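Local coordinates for protein fasciclin-1 (Drosophila melanogaster, PDB 1O70) that acts as a neural cell adhesion molecule at the cell surface, represented here by its third and fourth FAS1 domains, at residues M32-A37 and R68-M73; E47-A52 and H80-R85; G155-T160 and D292-N297; F197-K202 and H301-P306. All coordinates share one frame; numbering follows the deposited sequence.

Contact 1 of 4, residues M32-A37 and R68-M73; sequences MDNGGA and RDRNKM
Asn34 and Arg70 bring the two backbones nearest, with their CA atoms 4.9 Å apart, where the end of one helix faces the start of another. Helix 21-33 finishes at Asp33, and Asn34 is the first residue to leave helical geometry. Gly35 and Gly36 then swing the chain round with phi of 113° and 115°, values at which a CB would press on the preceding carbonyl O; Gly36 is the N-cap of helix 37-43. Across from this turn, Asp69 is the N-cap of helix 70-79. Its OD1 accepts from Lys72 N over 2.9 Å, met from above the carboxylate plane. The contact therefore sets a turn between two helices against a capped helix start, all within the third FAS1 domain. No hydrogen bond links the two segments directly.

The Asn34 carboxamide lies obliquely against Met73, with Asn34 CG 3.4 Å from Met73 CB. Met73 starts out toward Asn34 but bends at chi2, and its end turns off to Val66 and Leu67 of helix 64-67. Arg70 runs straight as far as CD and then folds at chi3 (58°). That bend lays one face of its guanidinium near the Asp33 carbonyl, with Arg70 NE 3.6 Å from Asp33 O, while the edge of the group faces Gly35. The Asn34 carbonyl O is met by a weak hydrogen bond from Arg74 of the same helix 70-79.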
loop_
_atom_site.group_PDB
_atom_site.type_symbol
_atom_site.label_atom_id
_atom_site.label_comp_id
_atom_site.label_asym_id
_atom_site.label_seq_id
_atom_site.Cartn_x
_atom_site.Cartn_y
_atom_site.Cartn_z
ATOM N N MET A 32 -23.533 4.252 -10.602
ATOM C CA MET A 32 -24.631 5.147 -10.958
ATOM C C MET A 32 -24.646 6.390 -10.066
ATOM O O MET A 32 -24.733 7.514 -10.564
ATOM C CB MET A 32 -25.968 4.397 -10.870
ATOM C CG MET A 32 -26.144 3.350 -11.969
ATOM S SD MET A 32 -27.551 2.242 -11.735
ATOM C CE MET A 32 -28.843 3.201 -12.484
ATOM N N ASP A 33 -24.536 6.185 -8.753
ATOM C CA ASP A 33 -24.533 7.286 -7.797
ATOM C C ASP A 33 -23.391 8.276 -8.015
ATOM O O ASP A 33 -23.511 9.446 -7.650
ATOM C CB ASP A 33 -24.424 6.767 -6.355
ATOM C CG ASP A 33 -25.537 5.809 -5.977
ATOM O OD1 ASP A 33 -26.720 6.147 -6.188
ATOM O OD2 ASP A 33 -25.224 4.717 -5.453
ATOM N N ASN A 34 -22.285 7.827 -8.603
ATOM C CA ASN A 34 -21.152 8.731 -8.768
ATOM C C ASN A 34 -20.650 9.080 -10.156
ATOM O O ASN A 34 -19.455 8.965 -10.431
ATOM C CB ASN A 34 -19.973 8.231 -7.929
ATOM C CG ASN A 34 -20.358 8.002 -6.478
ATOM O OD1 ASN A 34 -20.973 6.983 -6.136
ATOM N ND2 ASN A 34 -20.024 8.963 -5.619
ATOM N N GLY A 35 -21.547 9.525 -11.022
ATOM C CA GLY A 35 -21.120 9.918 -12.350
ATOM C C GLY A 35 -21.610 9.065 -13.499
ATOM O O GLY A 35 -22.561 9.426 -14.200
ATOM N N GLY A 36 -20.957 7.924 -13.685
ATOM C CA GLY A 36 -21.307 7.031 -14.770
ATOM C C GLY A 36 -20.117 7.005 -15.706
ATOM O O GLY A 36 -20.003 6.138 -16.576
ATOM N N ALA A 37 -19.225 7.977 -15.515
ATOM C CA ALA A 37 -18.008 8.103 -16.323
ATOM C C ALA A 37 -17.207 6.813 -16.201
ATOM O O ALA A 37 -16.501 6.400 -17.125
ATOM C CB ALA A 37 -17.172 9.285 -15.835
ATOM N N ARG A 68 -20.157 9.914 0.053
ATOM C CA ARG A 68 -20.821 11.111 -0.433
ATOM C C ARG A 68 -19.925 11.939 -1.332
ATOM O O ARG A 68 -20.399 12.829 -2.038
ATOM C CB ARG A 68 -21.303 11.938 0.754
ATOM C CG ARG A 68 -22.265 11.166 1.636
ATOM C CD ARG A 68 -22.296 11.696 3.059
ATOM N NE ARG A 68 -22.980 10.760 3.953
ATOM C CZ ARG A 68 -24.297 10.580 3.983
ATOM N NH1 ARG A 68 -25.087 11.273 3.171
ATOM N NH2 ARG A 68 -24.824 9.695 4.819
ATOM N N ASP A 69 -18.630 11.648 -1.320
ATOM C CA ASP A 69 -17.704 12.388 -2.163
ATOM C C ASP A 69 -17.620 11.717 -3.533
ATOM O O ASP A 69 -16.843 10.785 -3.727
ATOM C CB ASP A 69 -16.319 12.425 -1.526
ATOM C CG ASP A 69 -15.407 13.422 -2.200
ATOM O OD1 ASP A 69 -15.266 13.362 -3.441
ATOM O OD2 ASP A 69 -14.836 14.272 -1.489
ATOM N N ARG A 70 -18.418 12.202 -4.477
ATOM C CA ARG A 70 -18.453 11.640 -5.822
ATOM C C ARG A 70 -17.091 11.585 -6.513
ATOM O O ARG A 70 -16.812 10.674 -7.296
ATOM C CB ARG A 70 -19.438 12.422 -6.704
ATOM C CG ARG A 70 -20.884 12.397 -6.209
ATOM C CD ARG A 70 -21.828 13.074 -7.199
ATOM N NE ARG A 70 -21.770 12.440 -8.514
ATOM C CZ ARG A 70 -22.504 12.804 -9.565
ATOM N NH1 ARG A 70 -23.367 13.806 -9.466
ATOM N NH2 ARG A 70 -22.367 12.171 -10.721
ATOM N N ASN A 71 -16.239 12.556 -6.226
ATOM C CA ASN A 71 -14.926 12.592 -6.852
ATOM C C ASN A 71 -14.014 11.483 -6.329
ATOM O O ASN A 71 -13.202 10.919 -7.074
ATOM C CB ASN A 71 -14.280 13.955 -6.617
ATOM C CG ASN A 71 -13.001 14.128 -7.403
ATOM O OD1 ASN A 71 -12.017 13.415 -7.178
ATOM N ND2 ASN A 71 -13.006 15.072 -8.341
ATOM N N LYS A 72 -14.154 11.181 -5.042
ATOM C CA LYS A 72 -13.364 10.135 -4.404
ATOM C C LYS A 72 -13.911 8.757 -4.753
ATOM O O LYS A 72 -13.154 7.839 -5.070
ATOM C CB LYS A 72 -13.356 10.328 -2.885
ATOM C CG LYS A 72 -12.533 11.521 -2.440
ATOM C CD LYS A 72 -12.492 11.664 -0.928
ATOM C CE LYS A 72 -11.615 12.849 -0.522
ATOM N NZ LYS A 72 -11.545 13.013 0.958
ATOM N N MET A 73 -15.229 8.614 -4.694
ATOM C CA MET A 73 -15.863 7.352 -5.022
ATOM C C MET A 73 -15.393 6.849 -6.378
ATOM O O MET A 73 -15.187 5.651 -6.567
ATOM C CB MET A 73 -17.376 7.514 -5.029
ATOM C CG MET A 73 -18.006 7.323 -3.668
ATOM S SD MET A 73 -17.618 5.680 -3.025
ATOM C CE MET A 73 -16.587 6.137 -1.645
#

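Contact 2 of 4, residues E47-A52 and H80-R85; sequences EVTILA and HIIKDR
Thr49, on the face it shares with Ile82, brings its hydroxyl to the Asp84 carbonyl: Thr49 OG1 donates to Asp84 O over 2.7 Å, tilted 22° from the carbonyl plane, and the same OG1 accepts from Leu86 N. With OG1 anti to the carbonyl carbon (chi1 -64°), the oxygen reaches the chain just where it leaves the strand. A valine here would probably leave Asp84 O and Leu86 N without their shared partner and let the chain after Ile82 drift from the sheet. On the same face, Thr49 CB stands 4.0 Å from Ile82 CB, while Leu51 crosses the end of Ile82 at an angle, CG to CD1 4.1 Å. The opposite face carries Ile50 and Ile81, and Val48 reaches across to Ile81, whose side chain also touches Phe27, Val38 and Ile42. His80 sets a ring edge beside the Leu51 carbonyl, while its ND1 is bonded to Ile76 O. At the far end Glu47 and Arg85 cross at about a right angle, their flat groups 46° apart, joined by a salt bridge, Arg85 NE to Glu47 OE1 3.2 Å, whose hydrogen bond is weak.

Thr49 and Ile82 are an antiparallel hydrogen-bonded pair, with Thr49 N 2.9 Å from Ile82 O, and Leu51 N adds a bond to His80 O. Strand 81-82 is an outermost strand of the domain's mixed sheet. Ile82 O also accepts from Asp84 N, closing an inverse gamma turn centred on Lys83, and the chemistry implies that main-chain and hydroxyl bonds, rather than the ion pair, probably carry most of the polar hold.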
loop_
_atom_site.group_PDB
_atom_site.type_symbol
_atom_site.label_atom_id
_atom_site.label_comp_id
_atom_site.label_asym_id
_atom_site.label_seq_id
_atom_site.Cartn_x
_atom_site.Cartn_y
_atom_site.Cartn_z
ATOM N N GLU A 47 -9.748 -5.443 -22.718
ATOM C CA GLU A 47 -9.731 -6.479 -21.691
ATOM C C GLU A 47 -9.918 -5.785 -20.342
ATOM O O GLU A 47 -9.313 -4.739 -20.088
ATOM C CB GLU A 47 -8.400 -7.235 -21.699
ATOM C CG GLU A 47 -7.964 -7.717 -23.072
ATOM C CD GLU A 47 -6.793 -8.682 -23.007
ATOM O OE1 GLU A 47 -7.008 -9.861 -22.647
ATOM O OE2 GLU A 47 -5.654 -8.260 -23.306
ATOM N N VAL A 48 -10.756 -6.356 -19.481
ATOM C CA VAL A 48 -11.012 -5.758 -18.174
ATOM C C VAL A 48 -11.404 -6.782 -17.107
ATOM O O VAL A 48 -12.173 -7.705 -17.370
ATOM C CB VAL A 48 -12.134 -4.686 -18.279
ATOM C CG1 VAL A 48 -13.410 -5.309 -18.834
ATOM C CG2 VAL A 48 -12.392 -4.053 -16.913
ATOM N N THR A 49 -10.856 -6.619 -15.907
ATOM C CA THR A 49 -11.166 -7.499 -14.791
ATOM C C THR A 49 -11.588 -6.613 -13.628
ATOM O O THR A 49 -10.876 -5.688 -13.231
ATOM C CB THR A 49 -9.959 -8.367 -14.380
ATOM O OG1 THR A 49 -9.630 -9.244 -15.457
ATOM C CG2 THR A 49 -10.287 -9.203 -13.150
ATOM N N ILE A 50 -12.763 -6.908 -13.095
ATOM C CA ILE A 50 -13.329 -6.139 -12.010
ATOM C C ILE A 50 -13.263 -6.880 -10.685
ATOM O O ILE A 50 -13.553 -8.079 -10.617
ATOM C CB ILE A 50 -14.803 -5.813 -12.316
ATOM C CG1 ILE A 50 -14.881 -5.015 -13.618
ATOM C CG2 ILE A 50 -15.439 -5.070 -11.142
ATOM C CD1 ILE A 50 -16.294 -4.678 -14.064
ATOM N N LEU A 51 -12.861 -6.165 -9.637
ATOM C CA LEU A 51 -12.810 -6.740 -8.298
ATOM C C LEU A 51 -14.015 -6.115 -7.630
ATOM O O LEU A 51 -13.964 -4.962 -7.207
ATOM C CB LEU A 51 -11.528 -6.336 -7.556
ATOM C CG LEU A 51 -10.190 -6.761 -8.184
ATOM C CD1 LEU A 51 -9.064 -6.514 -7.180
ATOM C CD2 LEU A 51 -10.217 -8.248 -8.559
ATOM N N ALA A 52 -15.115 -6.860 -7.569
ATOM C CA ALA A 52 -16.338 -6.346 -6.978
ATOM C C ALA A 52 -16.462 -6.691 -5.502
ATOM O O ALA A 52 -16.526 -7.860 -5.130
ATOM C CB ALA A 52 -17.545 -6.878 -7.738
ATOM N N HIS A 80 -10.642 -0.613 -8.566
ATOM C CA HIS A 80 -11.192 -1.970 -8.524
ATOM C C HIS A 80 -11.294 -2.491 -9.953
ATOM O O HIS A 80 -11.744 -3.612 -10.173
ATOM C CB HIS A 80 -12.594 -1.994 -7.915
ATOM C CG HIS A 80 -12.623 -1.881 -6.422
ATOM N ND1 HIS A 80 -12.590 -0.670 -5.764
ATOM C CD2 HIS A 80 -12.732 -2.828 -5.459
ATOM C CE1 HIS A 80 -12.685 -0.876 -4.461
ATOM N NE2 HIS A 80 -12.773 -2.177 -4.250
ATOM N N ILE A 81 -10.873 -1.674 -10.923
ATOM C CA ILE A 81 -10.949 -2.047 -12.338
ATOM C C ILE A 81 -9.586 -2.249 -13.017
ATOM O O ILE A 81 -8.909 -1.288 -13.405
ATOM C CB ILE A 81 -11.739 -0.991 -13.151
ATOM C CG1 ILE A 81 -13.099 -0.728 -12.502
ATOM C CG2 ILE A 81 -11.947 -1.475 -14.566
ATOM C CD1 ILE A 81 -13.815 0.483 -13.087
ATOM N N ILE A 82 -9.220 -3.514 -13.186
ATOM C CA ILE A 82 -7.961 -3.905 -13.807
ATOM C C ILE A 82 -7.990 -3.891 -15.336
ATOM O O ILE A 82 -8.765 -4.612 -15.964
ATOM C CB ILE A 82 -7.569 -5.316 -13.344
ATOM C CG1 ILE A 82 -7.383 -5.317 -11.823
ATOM C CG2 ILE A 82 -6.317 -5.769 -14.071
ATOM C CD1 ILE A 82 -7.474 -6.664 -11.194
ATOM N N LYS A 83 -7.117 -3.086 -15.930
ATOM C CA LYS A 83 -7.049 -2.989 -17.381
ATOM C C LYS A 83 -6.370 -4.229 -17.967
ATOM O O LYS A 83 -5.308 -4.133 -18.583
ATOM C CB LYS A 83 -6.284 -1.718 -17.772
ATOM C CG LYS A 83 -7.000 -0.439 -17.349
ATOM C CD LYS A 83 -6.041 0.677 -16.974
ATOM C CE LYS A 83 -5.235 1.164 -18.163
ATOM N NZ LYS A 83 -4.204 2.168 -17.758
ATOM N N ASP A 84 -6.994 -5.392 -17.783
ATOM C CA ASP A 84 -6.443 -6.651 -18.278
ATOM C C ASP A 84 -7.378 -7.838 -17.998
ATOM O O ASP A 84 -8.330 -7.721 -17.230
ATOM C CB ASP A 84 -5.060 -6.862 -17.637
ATOM C CG ASP A 84 -4.421 -8.192 -18.010
ATOM O OD1 ASP A 84 -4.594 -8.664 -19.155
ATOM O OD2 ASP A 84 -3.712 -8.753 -17.149
ATOM N N ARG A 85 -7.116 -8.967 -18.648
ATOM C CA ARG A 85 -7.919 -10.168 -18.458
ATOM C C ARG A 85 -7.186 -11.029 -17.431
ATOM O O ARG A 85 -6.211 -11.699 -17.768
ATOM C CB ARG A 85 -8.031 -10.923 -19.776
ATOM C CG ARG A 85 -8.773 -12.241 -19.660
ATOM C CD ARG A 85 -8.478 -13.126 -20.862
ATOM N NE ARG A 85 -8.841 -12.442 -22.091
ATOM C CZ ARG A 85 -10.097 -12.207 -22.452
ATOM N NH1 ARG A 85 -11.092 -12.613 -21.670
ATOM N NH2 ARG A 85 -10.361 -11.560 -23.585
#

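Contact 3 of 4, residues G155-T160 and D292-N297; sequences GVPYTT and DVECTN
Pro157 lays its ring against the backbone of Glu294 and Cys295, with Pro157 CG 3.3 Å from Glu294 O and Pro157 CB 3.7 Å from Cys295 CA. Two residues on, the Thr159 carbonyl receives Thr296 N over 3.0 Å, with the donor tilted 33° from the carbonyl plane. Thr296 holds OG1 between its backbone N and carbonyl carbon (chi1 57°), a rotation that adds a weak hydroxyl bond to the same Thr159 O and sets Thr296 CG2 3.6 Å from Pro157 O. Thr160 has a matching chi1 of 63°: its OG1 caps helix 161-167 at Gly163 N, and its CG2 leans obliquely on Thr296. Asn297 lays its carboxamide beside Thr160, with Asn297 OD1 3.4 Å from Thr160 CB. That oxygen accepts from Val161 N, and ND2 donates to Leu187 O and Asn189 O. A water donates to Glu294 O over 2.6 Å and is also bonded to Thr159 OG1.

The loop that follows strand 145-150 of the third domain is thus fastened to the end of strand 284-295 in the fourth. Helix 161-167 begins directly after Thr160 and packs Val161 and Lys164 on Cys295, and Asn297 touches strand 193-199.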
loop_
_atom_site.group_PDB
_atom_site.type_symbol
_atom_site.label_atom_id
_atom_site.label_comp_id
_atom_site.label_asym_id
_atom_site.label_seq_id
_atom_site.Cartn_x
_atom_site.Cartn_y
_atom_site.Cartn_z
ATOM N N GLY A 155 -9.076 0.927 -1.411
ATOM C CA GLY A 155 -9.045 2.374 -1.319
ATOM C C GLY A 155 -9.709 2.977 -0.098
ATOM O O GLY A 155 -9.830 4.195 -0.008
ATOM N N VAL A 156 -10.150 2.137 0.834
ATOM C CA VAL A 156 -10.790 2.605 2.070
ATOM C C VAL A 156 -10.165 1.825 3.233
ATOM O O VAL A 156 -10.685 0.795 3.661
ATOM C CB VAL A 156 -12.311 2.360 2.047
ATOM C CG1 VAL A 156 -12.931 2.825 3.361
ATOM C CG2 VAL A 156 -12.947 3.098 0.878
ATOM N N PRO A 157 -9.038 2.323 3.766
ATOM C CA PRO A 157 -8.326 1.673 4.868
ATOM C C PRO A 157 -9.190 1.324 6.061
ATOM O O PRO A 157 -10.046 2.103 6.475
ATOM C CB PRO A 157 -7.248 2.689 5.233
ATOM C CG PRO A 157 -7.033 3.448 3.955
ATOM C CD PRO A 157 -8.443 3.637 3.465
ATOM N N TYR A 158 -8.960 0.140 6.615
ATOM C CA TYR A 158 -9.693 -0.284 7.795
ATOM C C TYR A 158 -8.675 -0.646 8.872
ATOM O O TYR A 158 -8.967 -1.398 9.800
ATOM C CB TYR A 158 -10.614 -1.476 7.482
ATOM C CG TYR A 158 -9.929 -2.738 6.999
ATOM C CD1 TYR A 158 -9.457 -3.695 7.904
ATOM C CD2 TYR A 158 -9.754 -2.978 5.629
ATOM C CE1 TYR A 158 -8.833 -4.861 7.458
ATOM C CE2 TYR A 158 -9.126 -4.139 5.171
ATOM C CZ TYR A 158 -8.671 -5.075 6.092
ATOM O OH TYR A 158 -8.043 -6.224 5.656
ATOM N N THR A 159 -7.467 -0.112 8.726
ATOM C CA THR A 159 -6.401 -0.357 9.686
ATOM C C THR A 159 -5.521 0.870 9.864
ATOM O O THR A 159 -5.368 1.681 8.947
ATOM C CB THR A 159 -5.488 -1.518 9.256
ATOM O OG1 THR A 159 -4.865 -1.207 8.001
ATOM C CG2 THR A 159 -6.285 -2.798 9.143
ATOM N N THR A 160 -4.963 1.006 11.063
ATOM C CA THR A 160 -4.065 2.107 11.371
ATOM C C THR A 160 -2.702 1.676 10.832
ATOM O O THR A 160 -2.524 0.526 10.409
ATOM C CB THR A 160 -3.910 2.306 12.888
ATOM O OG1 THR A 160 -3.316 1.131 13.459
ATOM C CG2 THR A 160 -5.252 2.544 13.541
ATOM N N ASP A 292 2.033 5.474 -1.175
ATOM C CA ASP A 292 0.694 5.757 -0.710
ATOM C C ASP A 292 -0.136 4.602 -0.174
ATOM O O ASP A 292 -1.274 4.426 -0.591
ATOM C CB ASP A 292 -0.054 6.445 -1.852
ATOM C CG ASP A 292 0.762 7.581 -2.469
ATOM O OD1 ASP A 292 1.289 8.405 -1.693
ATOM O OD2 ASP A 292 0.891 7.653 -3.709
ATOM N N VAL A 293 0.410 3.819 0.748
ATOM C CA VAL A 293 -0.366 2.732 1.325
ATOM C C VAL A 293 -1.151 3.400 2.449
ATOM O O VAL A 293 -0.713 3.426 3.592
ATOM C CB VAL A 293 0.563 1.620 1.878
ATOM C CG1 VAL A 293 -0.258 0.536 2.576
ATOM C CG2 VAL A 293 1.381 1.008 0.728
ATOM N N GLU A 294 -2.307 3.960 2.105
ATOM C CA GLU A 294 -3.127 4.684 3.068
ATOM C C GLU A 294 -3.596 3.918 4.285
ATOM O O GLU A 294 -3.871 2.723 4.217
ATOM C CB GLU A 294 -4.347 5.271 2.378
ATOM C CG GLU A 294 -4.093 6.581 1.692
ATOM C CD GLU A 294 -5.298 7.006 0.891
ATOM O OE1 GLU A 294 -6.437 6.876 1.415
ATOM O OE2 GLU A 294 -5.101 7.480 -0.249
ATOM N N CYS A 295 -3.698 4.634 5.400
ATOM C CA CYS A 295 -4.163 4.063 6.659
ATOM C C CYS A 295 -5.181 5.000 7.294
ATOM O O CYS A 295 -5.450 6.077 6.763
ATOM C CB CYS A 295 -2.997 3.850 7.614
ATOM S SG CYS A 295 -1.788 2.639 7.032
ATOM N N THR A 296 -5.736 4.603 8.431
ATOM C CA THR A 296 -6.745 5.419 9.091
ATOM C C THR A 296 -6.148 6.607 9.838
ATOM O O THR A 296 -6.803 7.638 10.000
ATOM C CB THR A 296 -7.586 4.569 10.064
ATOM O OG1 THR A 296 -6.725 3.929 11.018
ATOM C CG2 THR A 296 -8.356 3.492 9.293
ATOM N N ASN A 297 -4.896 6.471 10.273
ATOM C CA ASN A 297 -4.219 7.538 10.996
ATOM C C ASN A 297 -2.931 7.920 10.291
ATOM O O ASN A 297 -1.953 8.282 10.942
ATOM C CB ASN A 297 -3.895 7.077 12.411
ATOM C CG ASN A 297 -3.007 5.869 12.425
ATOM O OD1 ASN A 297 -2.897 5.162 11.426
ATOM N ND2 ASN A 297 -2.373 5.609 13.563
HETATM O O HOH W 1 -4.026 0.694 5.820
#

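Contact 4 of 4, residues F197-K202 and H301-P306; sequences FVPRDK and HVIDYP. With SO4 (sulfate ion), chain C.
Arg200 CB begins the side chain 3.6 Å from Val302 CG1, with sulfate O2 also beside it and chi1 (60°) setting CG between the backbone N and carbonyl carbon. Arg200 CG passes 3.5 Å from Ile303 O, which also accepts from Arg200 N. Arg200 CD lies 3.8 Å from Asp304 OD2, and chi3 then bends the chain. Arg200 NE donates to sulfate O2 over 2.9 Å, and NH2, at a doubtful length, to O4. Arg200 NH1 forms a long salt bridge of 3.7 Å with Asp304 OD2, which lies at the guanidinium edge, the two groups nearly coplanar. Lys202 CE covers part of one guanidinium face, and Tyr289 makes a cation-pi contact.

Arg200 directly follows a parallel strand pair of the fourth FAS1 domain's mixed sheet: Phe197, Val198 and Pro199 lie beside His301, Val302 and Ile303. A leucine in place of Arg200 would probably leave Asp304 without this positive mate and the sulfate without the NE donor.

Lys202 N also grips sulfate O2, an ion probably from the crystallisation liquor. The Phe197 and His301 side chains run side by side, their rings oblique with planes 34° apart, and Pro199 CG rests 3.5 Å from Pro306 CB.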
loop_
_atom_site.group_PDB
_atom_site.type_symbol
_atom_site.label_atom_id
_atom_site.label_comp_id
_atom_site.label_asym_id
_atom_site.label_seq_id
_atom_site.Cartn_x
_atom_site.Cartn_y
_atom_site.Cartn_z
ATOM N N PHE A 197 7.875 5.703 6.335
ATOM C CA PHE A 197 8.607 5.194 5.187
ATOM C C PHE A 197 9.133 3.854 5.656
ATOM O O PHE A 197 10.145 3.778 6.352
ATOM C CB PHE A 197 9.764 6.118 4.800
ATOM C CG PHE A 197 9.323 7.469 4.346
ATOM C CD1 PHE A 197 9.024 8.453 5.278
ATOM C CD2 PHE A 197 9.122 7.734 2.992
ATOM C CE1 PHE A 197 8.524 9.686 4.883
ATOM C CE2 PHE A 197 8.620 8.967 2.575
ATOM C CZ PHE A 197 8.316 9.947 3.525
ATOM N N VAL A 198 8.417 2.802 5.271
ATOM C CA VAL A 198 8.737 1.443 5.678
ATOM C C VAL A 198 9.583 0.600 4.734
ATOM O O VAL A 198 9.156 0.269 3.633
ATOM C CB VAL A 198 7.458 0.637 5.933
ATOM C CG1 VAL A 198 7.818 -0.761 6.350
ATOM C CG2 VAL A 198 6.611 1.320 6.990
ATOM N N PRO A 199 10.802 0.236 5.156
ATOM C CA PRO A 199 11.629 -0.593 4.273
ATOM C C PRO A 199 10.974 -1.988 4.190
ATOM O O PRO A 199 10.534 -2.531 5.202
ATOM C CB PRO A 199 12.974 -0.632 4.997
ATOM C CG PRO A 199 13.000 0.688 5.748
ATOM C CD PRO A 199 11.593 0.760 6.285
ATOM N N ARG A 200 10.890 -2.557 2.991
ATOM C CA ARG A 200 10.291 -3.875 2.819
ATOM C C ARG A 200 11.285 -4.927 3.302
ATOM O O ARG A 200 12.457 -4.620 3.509
ATOM C CB ARG A 200 9.975 -4.125 1.348
ATOM C CG ARG A 200 11.207 -4.072 0.477
ATOM C CD ARG A 200 10.863 -4.084 -0.993
ATOM N NE ARG A 200 10.187 -5.313 -1.378
ATOM C CZ ARG A 200 10.022 -5.707 -2.637
ATOM N NH1 ARG A 200 10.489 -4.961 -3.636
ATOM N NH2 ARG A 200 9.395 -6.847 -2.900
ATOM N N ASP A 201 10.828 -6.165 3.482
ATOM C CA ASP A 201 11.715 -7.229 3.935
ATOM C C ASP A 201 12.969 -7.336 3.054
ATOM O O ASP A 201 14.095 -7.368 3.575
ATOM C CB ASP A 201 10.965 -8.564 3.964
ATOM C CG ASP A 201 10.174 -8.772 5.265
ATOM O OD1 ASP A 201 9.987 -7.797 6.047
ATOM O OD2 ASP A 201 9.726 -9.920 5.504
ATOM N N LYS A 202 12.785 -7.384 1.732
ATOM C CA LYS A 202 13.912 -7.480 0.790
ATOM C C LYS A 202 14.948 -6.390 1.107
ATOM O O LYS A 202 16.156 -6.606 0.975
ATOM C CB LYS A 202 13.423 -7.319 -0.651
ATOM C CG LYS A 202 14.457 -7.712 -1.707
ATOM C CD LYS A 202 14.024 -7.307 -3.119
ATOM C CE LYS A 202 12.618 -7.811 -3.487
ATOM N NZ LYS A 202 12.493 -9.295 -3.598
ATOM N N HIS A 301 4.718 4.406 3.103
ATOM C CA HIS A 301 5.359 4.313 1.785
ATOM C C HIS A 301 6.416 3.211 1.873
ATOM O O HIS A 301 7.430 3.359 2.568
ATOM C CB HIS A 301 6.037 5.626 1.410
ATOM C CG HIS A 301 5.112 6.806 1.397
ATOM N ND1 HIS A 301 4.138 6.976 0.438
ATOM C CD2 HIS A 301 5.020 7.874 2.225
ATOM C CE1 HIS A 301 3.483 8.099 0.672
ATOM N NE2 HIS A 301 3.999 8.664 1.751
ATOM N N VAL A 302 6.196 2.105 1.175
ATOM C CA VAL A 302 7.159 1.014 1.240
ATOM C C VAL A 302 8.369 1.307 0.372
ATOM O O VAL A 302 8.258 1.487 -0.841
ATOM C CB VAL A 302 6.534 -0.320 0.808
ATOM C CG1 VAL A 302 7.573 -1.415 0.914
ATOM C CG2 VAL A 302 5.337 -0.640 1.688
ATOM N N ILE A 303 9.536 1.358 0.998
ATOM C CA ILE A 303 10.745 1.652 0.254
ATOM C C ILE A 303 11.643 0.442 0.023
ATOM O O ILE A 303 11.501 -0.581 0.694
ATOM C CB ILE A 303 11.499 2.806 0.917
ATOM C CG1 ILE A 303 11.976 2.424 2.313
ATOM C CG2 ILE A 303 10.551 4.010 1.016
ATOM C CD1 ILE A 303 12.726 3.546 3.012
ATOM N N ASP A 304 12.545 0.553 -0.950
ATOM C CA ASP A 304 13.447 -0.539 -1.331
ATOM C C ASP A 304 14.607 -0.783 -0.386
ATOM O O ASP A 304 15.131 -1.895 -0.309
ATOM C CB ASP A 304 14.027 -0.282 -2.722
ATOM C CG ASP A 304 13.137 -0.786 -3.839
ATOM O OD1 ASP A 304 13.278 -0.265 -4.968
ATOM O OD2 ASP A 304 12.325 -1.721 -3.618
ATOM N N TYR A 305 15.016 0.263 0.318
ATOM C CA TYR A 305 16.151 0.168 1.223
ATOM C C TYR A 305 15.934 1.176 2.343
ATOM O O TYR A 305 15.410 2.267 2.118
ATOM C CB TYR A 305 17.437 0.495 0.455
ATOM C CG TYR A 305 18.723 0.097 1.150
ATOM C CD1 TYR A 305 19.136 -1.238 1.185
ATOM C CD2 TYR A 305 19.525 1.056 1.792
ATOM C CE1 TYR A 305 20.312 -1.611 1.840
ATOM C CE2 TYR A 305 20.706 0.687 2.453
ATOM C CZ TYR A 305 21.089 -0.647 2.474
ATOM O OH TYR A 305 22.232 -1.032 3.146
ATOM N N PRO A 306 16.342 0.825 3.566
ATOM C CA PRO A 306 16.183 1.712 4.724
ATOM C C PRO A 306 17.098 2.936 4.684
ATOM O O PRO A 306 18.183 2.883 4.109
ATOM C CB PRO A 306 16.497 0.789 5.897
ATOM C CG PRO A 306 17.509 -0.148 5.316
ATOM C CD PRO A 306 16.952 -0.456 3.960
HETATM S S SO4 C . 9.531 -8.720 0.181
HETATM O O1 SO4 C . 8.304 -8.962 0.931
HETATM O O2 SO4 C . 10.096 -7.425 0.597
HETATM O O3 SO4 C . 10.519 -9.778 0.443
HETATM O O4 SO4 C . 9.210 -8.685 -1.259
#

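How the contacts relate
Contacts 1 and 2 belong to the third FAS1 domain and contact 4 to the fourth; contact 3 ties the loop between them to the fourth. Along the chain, contacts 1 and 2 alternate their segments and both close before contacts 3 and 4, which also alternate. Helix 70-79 leads from contact 1 into strand 81-82 of contact 2, their centres about 18 Å apart. Each domain's seven-strand sheet has the same strand order, showing the FAS1 fold twice in the chain; contact 2 joins second and first strands, contact 4 first and seventh. Contacts 3 and 4 touch where Asp292 N probably bonds to His301 ND1 over 3.0 Å. Contacts 1 and 4 lie about 34 Å apart between centres.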